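Local atomic coordinates of Pre-mRNA splicing factor PRP8 (Cyanidioschyzon merolae, PDB entry 6NQI), a protein that probably binds U1, U2, U5 and U6 snRNAs and the pre-mRNA intron within the spliceosome, this chain being its RNase H-like domain. Residues 51-54 against 55-58; 63-66 against 67-71; 141-144 against 145-148; 158-161 against 162-166; 202-205 against 206-209. All blocks are in the same frame, centred on the assembly; numbering follows the deposited sequence.

Interaction 1 (51-54 against 55-58); sequences QTRR and AQLA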
loop_
_atom_site.group_PDB
_atom_site.type_symbol
_atom_site.label_atom_id
_atom_site.label_comp_id
_atom_site.label_asym_id
_atom_site.label_seq_id
_atom_site.Cartn_x
_atom_site.Cartn_y
_atom_site.Cartn_z
ATOM N N GLN A 51 8.545 -18.756 15.156
ATOM C CA GLN A 51 7.439 -18.013 15.745
ATOM C C GLN A 51 6.269 -18.934 16.081
ATOM O O GLN A 51 6.269 -20.120 15.766
ATOM C CB GLN A 51 7.008 -16.888 14.810
ATOM C CG GLN A 51 7.994 -15.724 14.814
ATOM C CD GLN A 51 8.220 -15.149 16.214
ATOM O OE1 GLN A 51 7.271 -14.970 16.982
ATOM N NE2 GLN A 51 9.478 -14.860 16.548
ATOM N N THR A 52 5.252 -18.378 16.743
ATOM C CA THR A 52 4.152 -19.208 17.233
ATOM C C THR A 52 2.780 -18.759 16.758
ATOM O O THR A 52 1.944 -19.603 16.447
ATOM C CB THR A 52 4.172 -19.267 18.763
ATOM O OG1 THR A 52 5.464 -19.708 19.190
ATOM C CG2 THR A 52 3.119 -20.233 19.288
ATOM N N ARG A 53 2.510 -17.460 16.684
ATOM C CA ARG A 53 1.219 -16.984 16.196
ATOM C C ARG A 53 1.450 -15.893 15.168
ATOM O O ARG A 53 2.011 -14.842 15.495
ATOM C CB ARG A 53 0.357 -16.479 17.350
ATOM C CG ARG A 53 -0.017 -17.582 18.333
ATOM C CD ARG A 53 -0.589 -16.998 19.607
ATOM N NE ARG A 53 0.398 -16.148 20.261
ATOM C CZ ARG A 53 0.989 -16.433 21.416
ATOM N NH1 ARG A 53 0.681 -17.549 22.076
ATOM N NH2 ARG A 53 1.883 -15.590 21.919
ATOM N N ARG A 54 1.027 -16.146 13.922
ATOM C CA ARG A 54 1.305 -15.189 12.851
ATOM C C ARG A 54 0.512 -13.901 13.038
ATOM O O ARG A 54 1.031 -12.811 12.782
ATOM C CB ARG A 54 1.030 -15.797 11.465
ATOM C CG ARG A 54 -0.394 -16.273 11.175
ATOM C CD ARG A 54 -0.438 -17.011 9.825
ATOM N NE ARG A 54 -1.493 -18.025 9.766
ATOM C CZ ARG A 54 -1.297 -19.333 9.945
ATOM N NH1 ARG A 54 -0.079 -19.801 10.189
ATOM N NH2 ARG A 54 -2.321 -20.179 9.881
ATOM N N ALA A 55 -0.736 -14.005 13.502
ATOM C CA ALA A 55 -1.537 -12.805 13.725
ATOM C C ALA A 55 -0.973 -11.966 14.869
ATOM O O ALA A 55 -0.820 -10.743 14.731
ATOM C CB ALA A 55 -2.994 -13.185 13.991
ATOM N N GLN A 56 -0.610 -12.617 15.982
ATOM C CA GLN A 56 -0.016 -11.912 17.115
ATOM C C GLN A 56 1.202 -11.098 16.700
ATOM O O GLN A 56 1.332 -9.925 17.065
ATOM C CB GLN A 56 0.373 -12.924 18.191
ATOM C CG GLN A 56 1.120 -12.330 19.376
ATOM C CD GLN A 56 0.204 -11.968 20.538
ATOM O OE1 GLN A 56 0.206 -12.652 21.578
ATOM N NE2 GLN A 56 -0.587 -10.886 20.373
ATOM N N LEU A 57 2.114 -11.703 15.945
ATOM C CA LEU A 57 3.303 -10.969 15.530
ATOM C C LEU A 57 2.977 -9.907 14.480
ATOM O O LEU A 57 3.446 -8.765 14.574
ATOM C CB LEU A 57 4.349 -11.951 15.015
ATOM C CG LEU A 57 5.675 -11.362 14.533
ATOM C CD1 LEU A 57 6.138 -10.195 15.409
ATOM C CD2 LEU A 57 6.740 -12.456 14.498
ATOM N N ALA A 58 2.180 -10.275 13.473
ATOM C CA ALA A 58 1.924 -9.412 12.323
ATOM C C ALA A 58 1.199 -8.132 12.722
ATOM O O ALA A 58 1.532 -7.041 12.241
ATOM C CB ALA A 58 1.122 -10.181 11.277
#
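Arg53 O lies 3.2 Å from Leu57 N and Arg54 O 2.9 Å from Ala58 N; these two backbone hydrogen bonds, each closing an i to i+4 turn, start helix 54-71. This is the helix that follows the three antiparallel strands of the RNase H-like fold. The chain passes from loop to helix within one residue: Arg53, the N-cap, has an extended backbone (phi -132°, psi 117°), whereas Arg54 is already helical.

The side chain of Arg53, bent at chi3, runs alongside that of Gln56, both pointing the same way, with Arg53 CB and Gln56 CB 3.7 Å apart. Gln56 CB sits at the edge of the guanidinium, in its plane, and the amide of Gln56 stands almost square to that plane. The outer ends remain close, Gln56 OE1 lying 3.4 Å from Arg53 NH2. Replacing Gln56 by an alanine removes the chain beyond CB and would probably leave the Arg53 guanidinium freer to turn.

Leu57, the next residue round the helix, is the apolar member of the contact. Besides meeting Gln51 it packs on Thr47 and Trp48 of the preceding loop, and Trp48 also takes Ala58. Gln51 folds round at chi2 (-57°), which brings the middle of its chain across the leucine at about a right angle. The methyl Leu57 CD2 touches Gln51 CG and Gln51 CD, each at 3.5 Å.

Interaction 2 (63-66 against 67-71); sequences AEHV and LTMLR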
loop_
_atom_site.group_PDB
_atom_site.type_symbol
_atom_site.label_atom_id
_atom_site.label_comp_id
_atom_site.label_asym_id
_atom_site.label_seq_id
_atom_site.Cartn_x
_atom_site.Cartn_y
_atom_site.Cartn_z
ATOM N N ALA A 63 1.521 -2.313 13.348
ATOM C CA ALA A 63 1.316 -1.122 14.175
ATOM C C ALA A 63 2.623 -0.358 14.375
ATOM O O ALA A 63 2.670 0.877 14.265
ATOM C CB ALA A 63 0.715 -1.530 15.518
ATOM N N GLU A 64 3.701 -1.083 14.692
ATOM C CA GLU A 64 4.986 -0.433 14.903
ATOM C C GLU A 64 5.500 0.210 13.610
ATOM O O GLU A 64 6.080 1.308 13.640
ATOM C CB GLU A 64 5.970 -1.454 15.477
ATOM C CG GLU A 64 7.176 -0.831 16.138
ATOM C CD GLU A 64 8.271 -0.432 15.168
ATOM O OE1 GLU A 64 8.283 -0.944 14.009
ATOM O OE2 GLU A 64 9.144 0.381 15.583
ATOM N N HIS A 65 5.246 -0.426 12.464
ATOM C CA HIS A 65 5.677 0.143 11.187
ATOM C C HIS A 65 4.948 1.446 10.886
ATOM O O HIS A 65 5.582 2.446 10.522
ATOM C CB HIS A 65 5.472 -0.879 10.056
ATOM C CG HIS A 65 5.663 -0.313 8.677
ATOM N ND1 HIS A 65 4.664 -0.326 7.720
ATOM C CD2 HIS A 65 6.721 0.318 8.108
ATOM C CE1 HIS A 65 5.108 0.248 6.614
ATOM N NE2 HIS A 65 6.349 0.660 6.827
ATOM N N VAL A 66 3.620 1.454 11.053
ATOM C CA VAL A 66 2.854 2.686 10.870
ATOM C C VAL A 66 3.374 3.779 11.796
ATOM O O VAL A 66 3.563 4.927 11.374
ATOM C CB VAL A 66 1.347 2.431 11.057
ATOM C CG1 VAL A 66 0.592 3.732 11.208
ATOM C CG2 VAL A 66 0.794 1.684 9.852
ATOM N N LEU A 67 3.640 3.445 13.061
ATOM C CA LEU A 67 4.205 4.460 13.945
ATOM C C LEU A 67 5.528 4.991 13.396
ATOM O O LEU A 67 5.791 6.196 13.458
ATOM C CB LEU A 67 4.378 3.912 15.359
ATOM C CG LEU A 67 5.068 4.867 16.349
ATOM C CD1 LEU A 67 4.382 6.223 16.429
ATOM C CD2 LEU A 67 5.182 4.265 17.750
ATOM N N THR A 68 6.372 4.116 12.843
ATOM C CA THR A 68 7.665 4.580 12.330
ATOM C C THR A 68 7.489 5.492 11.114
ATOM O O THR A 68 8.159 6.533 10.999
ATOM C CB THR A 68 8.566 3.382 11.999
ATOM O OG1 THR A 68 8.725 2.599 13.180
ATOM C CG2 THR A 68 9.941 3.859 11.569
ATOM N N MET A 69 6.593 5.113 10.198
ATOM C CA MET A 69 6.350 5.956 9.030
ATOM C C MET A 69 5.763 7.301 9.439
ATOM O O MET A 69 6.086 8.329 8.829
ATOM C CB MET A 69 5.414 5.272 8.021
ATOM C CG MET A 69 5.882 3.958 7.397
ATOM S SD MET A 69 7.592 3.947 6.802
ATOM C CE MET A 69 7.646 5.379 5.739
ATOM N N LEU A 70 4.927 7.324 10.486
ATOM C CA LEU A 70 4.448 8.596 11.010
ATOM C C LEU A 70 5.617 9.432 11.499
ATOM O O LEU A 70 5.753 10.610 11.142
ATOM C CB LEU A 70 3.443 8.370 12.144
ATOM C CG LEU A 70 2.067 7.836 11.737
ATOM C CD1 LEU A 70 1.241 7.475 12.960
ATOM C CD2 LEU A 70 1.348 8.799 10.833
ATOM N N ARG A 71 6.491 8.822 12.298
ATOM C CA ARG A 71 7.620 9.547 12.872
ATOM C C ARG A 71 8.529 10.131 11.806
ATOM O O ARG A 71 9.218 11.121 12.061
ATOM C CB ARG A 71 8.419 8.622 13.783
ATOM C CG ARG A 71 7.787 8.299 15.114
ATOM C CD ARG A 71 8.839 7.715 16.016
ATOM N NE ARG A 71 8.483 7.768 17.430
ATOM C CZ ARG A 71 8.268 6.690 18.179
ATOM N NH1 ARG A 71 8.359 5.477 17.621
ATOM N NH2 ARG A 71 7.952 6.835 19.477
#
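Leu67 N bonds to Ala63 O at 3.0 Å, beginning a run of i to i+4 bonds along the final turns of helix 54-71. Thr68 grips Glu64 O twice: its N and its OG1 arrive from opposite faces of the carbonyl plane, OG1 at 3.0 Å. That second bond is possible because OG1 stands beside the backbone N (chi1 -58°), turned back down the helix. Met69 N bonds to His65 O, and the side chains of this pair meet obliquely. Met69 CG lies 3.4 Å from His65 NE2, and Met69 SD 4.3 Å from the ring centroid in a sulfur-aromatic contact. An alanine in place of His65 would take away the ring, and is likely to open a gap beside Met69 and against Ile28 and Ile30 of strand 24-32. Leu70 runs alongside Val66, CD1 of the leucine 4.2 Å from CG1 of the valine, where Val14 and Trp12 of strand 11-21 cover them. Arg71 closes the run with a bond from its N to Leu67 O. The chemistry thus divides round the helix: threonine and glutamate occupy the outer side, while histidine, methionine, valine and leucine face neighbouring elements of the RNase H-like core.

Interaction 3 (141-144 against 145-148); sequences SGYA and DWLE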
loop_
_atom_site.group_PDB
_atom_site.type_symbol
_atom_site.label_atom_id
_atom_site.label_comp_id
_atom_site.label_asym_id
_atom_site.label_seq_id
_atom_site.Cartn_x
_atom_site.Cartn_y
_atom_site.Cartn_z
ATOM N N SER A 141 6.018 5.886 -6.601
ATOM C CA SER A 141 4.952 6.840 -6.907
ATOM C C SER A 141 3.832 6.074 -7.596
ATOM O O SER A 141 3.955 5.687 -8.757
ATOM C CB SER A 141 5.460 8.002 -7.754
ATOM O OG SER A 141 5.329 7.734 -9.132
ATOM N N GLY A 142 2.749 5.826 -6.868
ATOM C CA GLY A 142 1.654 5.043 -7.409
ATOM C C GLY A 142 0.789 5.737 -8.442
ATOM O O GLY A 142 -0.004 5.059 -9.101
ATOM N N TYR A 143 0.946 7.048 -8.633
ATOM C CA TYR A 143 0.196 7.779 -9.647
ATOM C C TYR A 143 1.073 8.191 -10.820
ATOM O O TYR A 143 0.646 9.007 -11.645
ATOM C CB TYR A 143 -0.495 9.019 -9.056
ATOM C CG TYR A 143 -1.583 8.719 -8.046
ATOM C CD1 TYR A 143 -2.068 7.432 -7.899
ATOM C CD2 TYR A 143 -2.143 9.734 -7.256
ATOM C CE1 TYR A 143 -3.052 7.150 -6.988
ATOM C CE2 TYR A 143 -3.155 9.458 -6.336
ATOM C CZ TYR A 143 -3.599 8.164 -6.214
ATOM O OH TYR A 143 -4.575 7.839 -5.316
ATOM N N ALA A 144 2.299 7.669 -10.894
ATOM C CA ALA A 144 3.159 7.920 -12.041
ATOM C C ALA A 144 3.241 9.412 -12.296
ATOM O O ALA A 144 3.659 10.180 -11.426
ATOM C CB ALA A 144 2.627 7.202 -13.286
ATOM N N ASP A 145 2.758 9.814 -13.472
ATOM C CA ASP A 145 2.614 11.206 -13.877
ATOM C C ASP A 145 1.164 11.535 -14.185
ATOM O O ASP A 145 0.892 12.410 -15.006
ATOM C CB ASP A 145 3.469 11.492 -15.108
ATOM C CG ASP A 145 3.028 10.672 -16.321
ATOM O OD1 ASP A 145 3.064 11.201 -17.460
ATOM O OD2 ASP A 145 2.630 9.498 -16.124
ATOM N N TRP A 146 0.220 10.814 -13.580
ATOM C CA TRP A 146 -1.180 11.042 -13.924
ATOM C C TRP A 146 -1.636 12.446 -13.526
ATOM O O TRP A 146 -2.350 13.113 -14.287
ATOM C CB TRP A 146 -2.072 9.978 -13.282
ATOM C CG TRP A 146 -1.695 8.578 -13.647
ATOM C CD1 TRP A 146 -0.871 8.179 -14.668
ATOM C CD2 TRP A 146 -2.173 7.382 -13.025
ATOM N NE1 TRP A 146 -0.786 6.807 -14.697
ATOM C CE2 TRP A 146 -1.571 6.291 -13.698
ATOM C CE3 TRP A 146 -3.042 7.126 -11.954
ATOM C CZ2 TRP A 146 -1.811 4.965 -13.339
ATOM C CZ3 TRP A 146 -3.278 5.807 -11.591
ATOM C CH2 TRP A 146 -2.662 4.740 -12.286
ATOM N N LEU A 147 -1.181 12.942 -12.366
ATOM C CA LEU A 147 -1.581 14.275 -11.927
ATOM C C LEU A 147 -1.156 15.361 -12.915
ATOM O O LEU A 147 -1.560 16.522 -12.750
ATOM C CB LEU A 147 -1.012 14.561 -10.533
ATOM C CG LEU A 147 -1.535 13.639 -9.430
ATOM C CD1 LEU A 147 -1.260 14.220 -8.048
ATOM C CD2 LEU A 147 -3.004 13.266 -9.595
ATOM N N GLU A 148 -0.382 15.009 -13.944
ATOM C CA GLU A 148 -0.098 15.947 -15.023
ATOM C C GLU A 148 -1.300 16.174 -15.927
ATOM O O GLU A 148 -1.463 17.266 -16.483
ATOM C CB GLU A 148 1.038 15.408 -15.885
ATOM C CG GLU A 148 2.376 15.427 -15.236
ATOM C CD GLU A 148 2.959 16.812 -15.252
ATOM O OE1 GLU A 148 3.604 17.178 -16.274
ATOM O OE2 GLU A 148 2.732 17.536 -14.250
#
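Tyr143 and Trp146 meet through backbone and ring together. Trp146 N bonds to Tyr143 O at 2.7 Å with an almost straight N-H...O angle of 171°, and the same oxygen sits 3.1 Å above the indole plane, offset toward the rim near CG. Gly142 O lies over that face too, higher and also toward the rim. The two side chains cross at about a right angle, Tyr143 CD1 coming 4.2 Å from Trp146 CE3. On the other side of the ring, Tyr143 CD2 meets Leu147 CD2, while the tyrosine hydroxyl bonds to Thr33 O.

The hydrogen bond closes a type II' beta turn from Tyr143 to Trp146, which overlaps a type I turn from Ser141 to Ala144. The pair carries the chain from the edge strand 137-141 of the RNase H-like sheet toward helix 152-168. Ala144 holds the first corner of the II' turn with a positive phi (52°), and its methyl reaches the pyrrole part of the indole, Ala144 CB lying 3.7 Å from Trp146 NE1. The Ala144 and Asp145 side chains touch Trp194.

Trp146 CG stands beside its own backbone N (chi1 -57°), an orientation that places the indole beneath the Tyr143 carbonyl. The ring has a cation-pi contact with Arg158, meets the ring of Trp196, and rests on Ala155 and Leu162 of helix 152-168.

Interaction 4 (158-161 against 162-166); sequences RFLL and LLHAL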
loop_
_atom_site.group_PDB
_atom_site.type_symbol
_atom_site.label_atom_id
_atom_site.label_comp_id
_atom_site.label_asym_id
_atom_site.label_seq_id
_atom_site.Cartn_x
_atom_site.Cartn_y
_atom_site.Cartn_z
ATOM N N ARG A 158 -8.247 5.348 -11.028
ATOM C CA ARG A 158 -7.478 4.514 -11.941
ATOM C C ARG A 158 -6.646 3.509 -11.168
ATOM O O ARG A 158 -6.613 2.315 -11.494
ATOM C CB ARG A 158 -6.572 5.391 -12.793
ATOM C CG ARG A 158 -5.888 4.646 -13.891
ATOM C CD ARG A 158 -5.060 5.597 -14.724
ATOM N NE ARG A 158 -5.862 6.572 -15.450
ATOM C CZ ARG A 158 -5.341 7.542 -16.189
ATOM N NH1 ARG A 158 -4.027 7.661 -16.292
ATOM N NH2 ARG A 158 -6.134 8.393 -16.823
ATOM N N PHE A 159 -5.949 3.996 -10.144
ATOM C CA PHE A 159 -5.190 3.124 -9.259
ATOM C C PHE A 159 -6.095 2.050 -8.668
ATOM O O PHE A 159 -5.738 0.870 -8.654
ATOM C CB PHE A 159 -4.545 3.988 -8.179
ATOM C CG PHE A 159 -3.619 3.273 -7.268
ATOM C CD1 PHE A 159 -2.272 3.166 -7.587
ATOM C CD2 PHE A 159 -4.063 2.757 -6.067
ATOM C CE1 PHE A 159 -1.397 2.536 -6.743
ATOM C CE2 PHE A 159 -3.181 2.117 -5.213
ATOM C CZ PHE A 159 -1.853 2.011 -5.557
ATOM N N LEU A 160 -7.292 2.431 -8.219
ATOM C CA LEU A 160 -8.187 1.452 -7.602
ATOM C C LEU A 160 -8.641 0.398 -8.616
ATOM O O LEU A 160 -8.698 -0.803 -8.298
ATOM C CB LEU A 160 -9.381 2.180 -6.980
ATOM C CG LEU A 160 -10.240 1.485 -5.912
ATOM C CD1 LEU A 160 -9.411 0.912 -4.775
ATOM C CD2 LEU A 160 -11.243 2.457 -5.347
ATOM N N LEU A 161 -8.962 0.830 -9.841
ATOM C CA LEU A 161 -9.353 -0.102 -10.898
ATOM C C LEU A 161 -8.225 -1.071 -11.213
ATOM O O LEU A 161 -8.461 -2.265 -11.440
ATOM C CB LEU A 161 -9.756 0.665 -12.160
ATOM C CG LEU A 161 -10.125 -0.186 -13.378
ATOM C CD1 LEU A 161 -11.282 -1.126 -13.061
ATOM C CD2 LEU A 161 -10.454 0.685 -14.575
ATOM N N LEU A 162 -6.989 -0.568 -11.214
ATOM C CA LEU A 162 -5.821 -1.417 -11.421
ATOM C C LEU A 162 -5.700 -2.441 -10.309
ATOM O O LEU A 162 -5.407 -3.614 -10.570
ATOM C CB LEU A 162 -4.557 -0.568 -11.495
ATOM C CG LEU A 162 -4.364 0.100 -12.854
ATOM C CD1 LEU A 162 -3.260 1.130 -12.792
ATOM C CD2 LEU A 162 -4.088 -0.901 -13.948
ATOM N N LEU A 163 -5.920 -2.009 -9.059
ATOM C CA LEU A 163 -5.826 -2.919 -7.918
ATOM C C LEU A 163 -6.797 -4.084 -8.084
ATOM O O LEU A 163 -6.420 -5.262 -7.945
ATOM C CB LEU A 163 -6.133 -2.168 -6.626
ATOM C CG LEU A 163 -5.113 -1.209 -6.010
ATOM C CD1 LEU A 163 -5.572 -0.752 -4.628
ATOM C CD2 LEU A 163 -3.750 -1.797 -5.917
ATOM N N HIS A 164 -8.048 -3.776 -8.451
ATOM C CA HIS A 164 -9.035 -4.848 -8.578
ATOM C C HIS A 164 -8.760 -5.740 -9.784
ATOM O O HIS A 164 -9.004 -6.954 -9.732
ATOM C CB HIS A 164 -10.439 -4.276 -8.642
ATOM C CG HIS A 164 -10.970 -3.872 -7.308
ATOM N ND1 HIS A 164 -11.753 -4.708 -6.541
ATOM C CD2 HIS A 164 -10.815 -2.737 -6.592
ATOM C CE1 HIS A 164 -12.075 -4.096 -5.416
ATOM N NE2 HIS A 164 -11.516 -2.899 -5.422
ATOM N N ALA A 165 -8.266 -5.162 -10.882
ATOM C CA ALA A 165 -7.921 -5.984 -12.037
ATOM C C ALA A 165 -6.767 -6.930 -11.713
ATOM O O ALA A 165 -6.778 -8.103 -12.117
ATOM C CB ALA A 165 -7.580 -5.088 -13.229
ATOM N N LEU A 166 -5.789 -6.450 -10.935
ATOM C CA LEU A 166 -4.675 -7.301 -10.526
ATOM C C LEU A 166 -5.144 -8.413 -9.599
ATOM O O LEU A 166 -4.591 -9.520 -9.628
ATOM C CB LEU A 166 -3.598 -6.445 -9.844
ATOM C CG LEU A 166 -2.784 -5.565 -10.788
ATOM C CD1 LEU A 166 -1.827 -4.671 -10.041
ATOM C CD2 LEU A 166 -2.012 -6.477 -11.711
#
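Leu162, Leu163, His164 and Ala165 send their amides to Arg158, Phe159, Leu160 and Leu161 in turn, a regular set of i to i+4 hydrogen bonds in the middle of helix 152-168. They are uniform, with N-to-O distances such as 2.9 Å from Leu162 N to Arg158 O and 3.0 Å from Ala165 N to Leu161 O.

Apolar contacts gather round Leu163. Its CD1 lies 3.8 Å from Phe159 CE2, approaching the ring obliquely, and 4.2 Å from Leu160 CD1. Phe159 CG is anti to the backbone N (chi1 -174°), while Leu163 CG is anti to its carbonyl carbon; these opposite choices lean the phenyl and the isobutyl group toward one another along the helix. Phe159 also meets the ring of Trp31 on strand 24-32.

Within the segments the side-chain polar approach is that of His164 to Leu160 O: as modelled, His164 CD2 comes 3.3 Å from Leu160 O, which lies at the ring edge in its plane. The charge of Arg158 is met from outside. This buried cation reaches away from the helix to salt bridges, its NE with Glu208 OE2 and its NH2 with Glu201 OE1.

Phe159 therefore joins this helix to the sheet through an apolar contact, whereas the buried positive charge of Arg158 is probably balanced by two carboxylates of helix 201-210.

Interaction 5 (202-205 against 206-209); sequences TDWR and RLEL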
loop_
_atom_site.group_PDB
_atom_site.type_symbol
_atom_site.label_atom_id
_atom_site.label_comp_id
_atom_site.label_asym_id
_atom_site.label_seq_id
_atom_site.Cartn_x
_atom_site.Cartn_y
_atom_site.Cartn_z
ATOM N N THR A 202 -4.151 8.718 -23.830
ATOM C CA THR A 202 -5.085 7.982 -24.679
ATOM C C THR A 202 -4.996 6.480 -24.416
ATOM O O THR A 202 -6.018 5.791 -24.302
ATOM C CB THR A 202 -4.835 8.303 -26.156
ATOM O OG1 THR A 202 -3.438 8.189 -26.449
ATOM C CG2 THR A 202 -5.293 9.715 -26.471
ATOM N N ASP A 203 -3.774 5.948 -24.367
ATOM C CA ASP A 203 -3.599 4.538 -24.031
ATOM C C ASP A 203 -4.085 4.226 -22.619
ATOM O O ASP A 203 -4.632 3.144 -22.383
ATOM C CB ASP A 203 -2.134 4.145 -24.219
ATOM C CG ASP A 203 -1.755 4.006 -25.690
ATOM O OD1 ASP A 203 -2.619 3.604 -26.510
ATOM O OD2 ASP A 203 -0.599 4.329 -26.028
ATOM N N TRP A 204 -3.914 5.162 -21.675
ATOM C CA TRP A 204 -4.476 4.992 -20.335
ATOM C C TRP A 204 -6.000 4.899 -20.388
ATOM O O TRP A 204 -6.603 4.088 -19.679
ATOM C CB TRP A 204 -4.020 6.134 -19.420
ATOM C CG TRP A 204 -2.687 5.867 -18.724
ATOM C CD1 TRP A 204 -1.562 6.659 -18.747
ATOM C CD2 TRP A 204 -2.353 4.732 -17.916
ATOM N NE1 TRP A 204 -0.553 6.079 -18.002
ATOM C CE2 TRP A 204 -1.015 4.897 -17.488
ATOM C CE3 TRP A 204 -3.053 3.589 -17.517
ATOM C CZ2 TRP A 204 -0.377 3.967 -16.692
ATOM C CZ3 TRP A 204 -2.417 2.671 -16.726
ATOM C CH2 TRP A 204 -1.093 2.863 -16.318
ATOM N N ARG A 205 -6.637 5.720 -21.226
ATOM C CA ARG A 205 -8.092 5.678 -21.379
ATOM C C ARG A 205 -8.547 4.343 -21.961
ATOM O O ARG A 205 -9.473 3.702 -21.443
ATOM C CB ARG A 205 -8.526 6.825 -22.294
ATOM C CG ARG A 205 -8.343 8.240 -21.757
ATOM C CD ARG A 205 -8.424 9.224 -22.928
ATOM N NE ARG A 205 -9.735 9.303 -23.565
ATOM C CZ ARG A 205 -9.942 9.839 -24.764
ATOM N NH1 ARG A 205 -8.923 10.332 -25.456
ATOM N NH2 ARG A 205 -11.159 9.866 -25.284
ATOM N N ARG A 206 -7.899 3.905 -23.042
ATOM C CA ARG A 206 -8.244 2.611 -23.623
ATOM C C ARG A 206 -8.040 1.495 -22.611
ATOM O O ARG A 206 -8.846 0.560 -22.531
ATOM C CB ARG A 206 -7.460 2.353 -24.909
ATOM C CG ARG A 206 -7.682 3.414 -25.966
ATOM C CD ARG A 206 -7.061 3.010 -27.281
ATOM N NE ARG A 206 -7.639 3.758 -28.393
ATOM C CZ ARG A 206 -7.428 3.469 -29.672
ATOM N NH1 ARG A 206 -6.652 2.443 -29.998
ATOM N NH2 ARG A 206 -7.999 4.197 -30.622
ATOM N N LEU A 207 -6.960 1.574 -21.836
ATOM C CA LEU A 207 -6.690 0.569 -20.817
ATOM C C LEU A 207 -7.787 0.549 -19.762
ATOM O O LEU A 207 -8.282 -0.522 -19.389
ATOM C CB LEU A 207 -5.343 0.871 -20.175
ATOM C CG LEU A 207 -4.269 -0.178 -20.338
ATOM C CD1 LEU A 207 -2.932 0.430 -19.965
ATOM C CD2 LEU A 207 -4.625 -1.341 -19.442
ATOM N N GLU A 208 -8.184 1.732 -19.277
ATOM C CA GLU A 208 -9.289 1.833 -18.331
ATOM C C GLU A 208 -10.528 1.146 -18.876
ATOM O O GLU A 208 -11.212 0.406 -18.158
ATOM C CB GLU A 208 -9.593 3.302 -18.016
ATOM C CG GLU A 208 -8.965 3.842 -16.738
ATOM C CD GLU A 208 -9.288 5.321 -16.479
ATOM O OE1 GLU A 208 -10.324 5.825 -16.981
ATOM O OE2 GLU A 208 -8.500 5.980 -15.762
ATOM N N LEU A 209 -10.836 1.390 -20.151
ATOM C CA LEU A 209 -11.992 0.739 -20.758
ATOM C C LEU A 209 -11.821 -0.783 -20.768
ATOM O O LEU A 209 -12.742 -1.523 -20.404
ATOM C CB LEU A 209 -12.214 1.288 -22.175
ATOM C CG LEU A 209 -12.885 2.669 -22.310
ATOM C CD1 LEU A 209 -12.775 3.214 -23.732
ATOM C CD2 LEU A 209 -14.330 2.639 -21.850
#
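Helix 201-210, near the C-terminus of the modelled chain, packs one side against helix 152-168 and the turn at Trp146, and Trp204 and Leu207 form the apolar part of that side. The two side chains lie next to each other, pointing the same way. Leu207 CD1 is 4.0 Å from both Trp204 CE3 and Trp204 CZ3, so the methyl meets the benzo part of the indole obliquely. Leu199 of the preceding loop touches both residues. The indole of Trp204 also meets that of Trp146 edge-to-face, a T-shaped contact tying the helix to the turn after strand 137-141.

The backbone is regular. Arg206 N bonds to Thr202 O at 2.9 Å, Leu207 N to Asp203 O, Glu208 N to Trp204 O, and Leu209 N to Arg205 O at 3.0 Å. Arg206 leaves the helix with CG beside its backbone N (chi1 -58°), which sets CG 3.3 Å from Thr202 O before the chain extends outward. Asp203 OD1 and Arg206 NE, 5.4 Å apart, may attract each other but do not touch.

Tryptophan and leucine three residues apart on the covered side, with threonine, aspartate and arginines on the exposed one, make the pattern typical of an amphipathic surface helix.

Overall arrangement
Along the chain the five contacts follow in series. Interactions 1 and 2 share helix 54-71, at its start and its end, their centres about 19 Å apart. Interactions 3, 4 and 5 form a second cluster, with centres about 13 to 15 Å apart, and each touches the other two: Gly142 O lies 3.3 Å from Phe159 CD1, and Trp146 NE1 3.4 Å from Trp204 CE2. The centres of interactions 1 and 5 are about 42 Å apart, across the chain's centre. The mixed sheet contributes to both groups, strands 11-21 and 24-32 meeting helix 54-71 while strand 137-141 leads into the turns of 141-148. All thus fall into two groups within one RNase H-like domain.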